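Local coordinates for protein copper induced nitroreductase D (Lactococcus lactis, PDB 4BN6) that probably acts as an FMN-dependent oxidoreductase of the nitroreductase family, and binds flavin mononucleotide and chloramphenicol, at residues R34-A39 / G130-N135. Sequence-based numbering, arbitrary orientation.
With FMN (flavin mononucleotide), chain B; CLM (chloramphenicol), chain C.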
# COMPACT_ATOMS: atom_id res chain seq x y z
N ARG A 34 -3.61 11.24 -5.71
CA ARG A 34 -3.53 12.52 -4.99
C ARG A 34 -3.79 12.36 -3.50
O ARG A 34 -3.07 12.91 -2.67
CB ARG A 34 -4.56 13.49 -5.56
CG ARG A 34 -4.50 14.88 -5.00
CD ARG A 34 -5.61 15.75 -5.56
NE ARG A 34 -5.43 17.16 -5.22
CZ ARG A 34 -4.66 18.01 -5.90
NH1 ARG A 34 -3.97 17.60 -6.96
NH2 ARG A 34 -4.55 19.25 -5.50
N PHE A 35 -4.83 11.61 -3.16
CA PHE A 35 -5.24 11.51 -1.76
C PHE A 35 -4.61 10.34 -1.02
O PHE A 35 -5.04 10.00 0.08
CB PHE A 35 -6.77 11.50 -1.68
CG PHE A 35 -7.41 12.75 -2.21
CD1 PHE A 35 -6.98 14.00 -1.77
CD2 PHE A 35 -8.39 12.70 -3.18
CE1 PHE A 35 -7.54 15.16 -2.26
CE2 PHE A 35 -8.96 13.87 -3.68
CZ PHE A 35 -8.53 15.10 -3.22
N SER A 36 -3.56 9.74 -1.59
CA SER A 36 -2.81 8.67 -0.95
C SER A 36 -1.66 9.24 -0.13
O SER A 36 -0.95 10.14 -0.58
CB SER A 36 -2.25 7.70 -1.98
OG SER A 36 -3.29 6.99 -2.64
N PRO A 37 -1.47 8.73 1.09
CA PRO A 37 -0.35 9.19 1.91
C PRO A 37 1.00 8.60 1.48
O PRO A 37 1.08 7.46 1.01
CB PRO A 37 -0.73 8.70 3.30
CG PRO A 37 -1.46 7.43 3.04
CD PRO A 37 -2.23 7.66 1.77
N THR A 38 2.05 9.39 1.68
CA THR A 38 3.43 8.99 1.46
C THR A 38 4.29 9.60 2.56
O THR A 38 3.98 10.67 3.09
CB THR A 38 3.98 9.47 0.10
OG1 THR A 38 3.76 10.89 -0.03
CG2 THR A 38 3.30 8.73 -1.04
N ALA A 39 5.38 8.92 2.91
CA ALA A 39 6.28 9.43 3.93
C ALA A 39 6.71 10.86 3.63
O ALA A 39 7.11 11.17 2.51
CB ALA A 39 7.50 8.52 4.06
N GLY A 130 2.66 0.34 -3.33
CA GLY A 130 1.55 -0.54 -3.01
C GLY A 130 0.29 0.26 -2.72
O GLY A 130 -0.79 -0.04 -3.23
N ILE A 131 0.45 1.29 -1.91
CA ILE A 131 -0.63 2.17 -1.50
C ILE A 131 -1.34 2.80 -2.70
O ILE A 131 -2.57 2.69 -2.82
CB ILE A 131 -0.09 3.26 -0.55
CG1 ILE A 131 0.25 2.65 0.82
CG2 ILE A 131 -1.10 4.40 -0.38
CD1 ILE A 131 1.17 3.49 1.66
N ILE A 132 -0.61 3.44 -3.60
CA ILE A 132 -1.29 4.11 -4.69
C ILE A 132 -1.85 3.11 -5.69
O ILE A 132 -2.89 3.36 -6.30
CB ILE A 132 -0.43 5.20 -5.39
CG1 ILE A 132 0.80 4.62 -6.08
CG2 ILE A 132 -0.02 6.26 -4.37
CD1 ILE A 132 1.54 5.65 -6.91
N SER A 133 -1.18 1.96 -5.85
CA SER A 133 -1.67 0.94 -6.78
C SER A 133 -3.05 0.42 -6.37
O SER A 133 -3.95 0.30 -7.20
CB SER A 133 -0.68 -0.22 -6.89
OG SER A 133 0.55 0.22 -7.43
N VAL A 134 -3.23 0.12 -5.09
CA VAL A 134 -4.50 -0.43 -4.64
C VAL A 134 -5.57 0.64 -4.51
O VAL A 134 -6.75 0.37 -4.73
CB VAL A 134 -4.40 -1.24 -3.31
CG1 VAL A 134 -3.42 -2.39 -3.47
CG2 VAL A 134 -4.04 -0.34 -2.13
N ASN A 135 -5.18 1.88 -4.19
CA ASN A 135 -6.17 2.94 -4.14
C ASN A 135 -6.72 3.21 -5.54
O ASN A 135 -7.93 3.37 -5.72
CB ASN A 135 -5.62 4.22 -3.48
CG ASN A 135 -5.63 4.13 -1.97
OD1 ASN A 135 -6.32 3.29 -1.39
ND2 ASN A 135 -4.87 5.01 -1.33
N1 FMN B . 4.23 10.16 9.87
C2 FMN B . 4.93 10.18 11.21
O2 FMN B . 4.61 10.97 12.04
N3 FMN B . 5.99 9.26 11.46
C4 FMN B . 6.41 8.35 10.52
O4 FMN B . 7.21 7.52 10.80
C4A FMN B . 5.73 8.33 9.22
N5 FMN B . 6.10 7.52 8.30
C5A FMN B . 5.19 7.30 7.13
C6 FMN B . 5.45 6.10 6.25
C7 FMN B . 4.64 5.86 5.23
C7M FMN B . 4.89 4.67 4.31
C8 FMN B . 3.44 6.77 4.96
C8M FMN B . 2.48 6.40 3.84
C9 FMN B . 3.22 7.83 5.74
C9A FMN B . 4.15 8.12 6.90
N10 FMN B . 3.94 9.26 7.74
C10 FMN B . 4.61 9.29 8.96
C1' FMN B . 2.84 10.18 7.52
C2' FMN B . 3.08 11.03 6.27
O2' FMN B . 4.04 12.02 6.53
C3' FMN B . 1.74 11.64 5.87
O3' FMN B . 0.95 10.55 5.46
C4' FMN B . 1.88 12.66 4.73
O4' FMN B . 2.52 13.83 5.18
C5' FMN B . 0.51 13.02 4.17
O5' FMN B . -0.29 13.58 5.18
P FMN B . -1.74 12.91 5.56
O1P FMN B . -2.54 12.77 4.36
O2P FMN B . -1.45 11.45 6.22
O3P FMN B . -2.45 13.93 6.62
C1 CLM C . 13.81 10.56 9.89
CL1 CLM C . 14.43 11.84 8.99
CL2 CLM C . 13.21 9.30 8.99
C2 CLM C . 12.91 10.97 11.01
O2 CLM C . 12.59 12.13 11.16
N2 CLM C . 12.44 9.97 11.88
C3 CLM C . 11.55 10.31 13.00
C4 CLM C . 12.13 9.95 14.35
O4 CLM C . 11.30 9.45 15.27
C5 CLM C . 10.20 9.62 12.86
O5 CLM C . 10.36 8.26 12.85
C6 CLM C . 9.43 10.06 11.55
C7 CLM C . 8.71 11.24 11.52
C8 CLM C . 8.02 11.62 10.33
C9 CLM C . 8.06 10.78 9.18
N9 CLM C . 7.32 11.15 7.91
O9A CLM C . 7.19 10.25 6.98
O9B CLM C . 6.85 12.27 7.76
C10 CLM C . 8.77 9.60 9.21
C11 CLM C . 9.47 9.22 10.40
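The chain leaving helix 22-34 passes over helix 120-142 closest at S36 and I132, whose CA atoms lie 6.1 Å apart, and runs on in extended conformation to the flavin. This is the nitroreductase fold, in which FMN binds at the dimer interface, and the contact illustrates how a cofactor-lining loop is fixed to a central helix. S36 does most of the work. Its CB rests against the CG2 methyls of two successive isoleucines, 3.6 Å from that of I132 and 3.8 Å from that of I131. With OG beside the backbone N (chi1 -66°), the hydroxyl meets the amide of N135, which donates from ND2 over 2.9 Å in a nearly straight bond (175°). OG lies in the amide plane and also bonds A32 O in the last turn of helix 22-34, so one buried hydroxyl ties the two helices together. Next along the loop, P37 lays CD against I131 CG2, while its CB comes within 3.3 Å of FMN O3'. Both P37 and N135 also pack on the second subunit, against its R9 and L6 respectively, and that subunit supplies hydrogen bonds to the FMN from Y13, T11 and K188 among others. Beyond it, A39 lies beside chloramphenicol, its CA 3.3 Å from O9A of that molecule. I131 serves both loop and cofactor: CG2 faces S36, and CD1 ends 3.9 Å from the flavin methyl C8M.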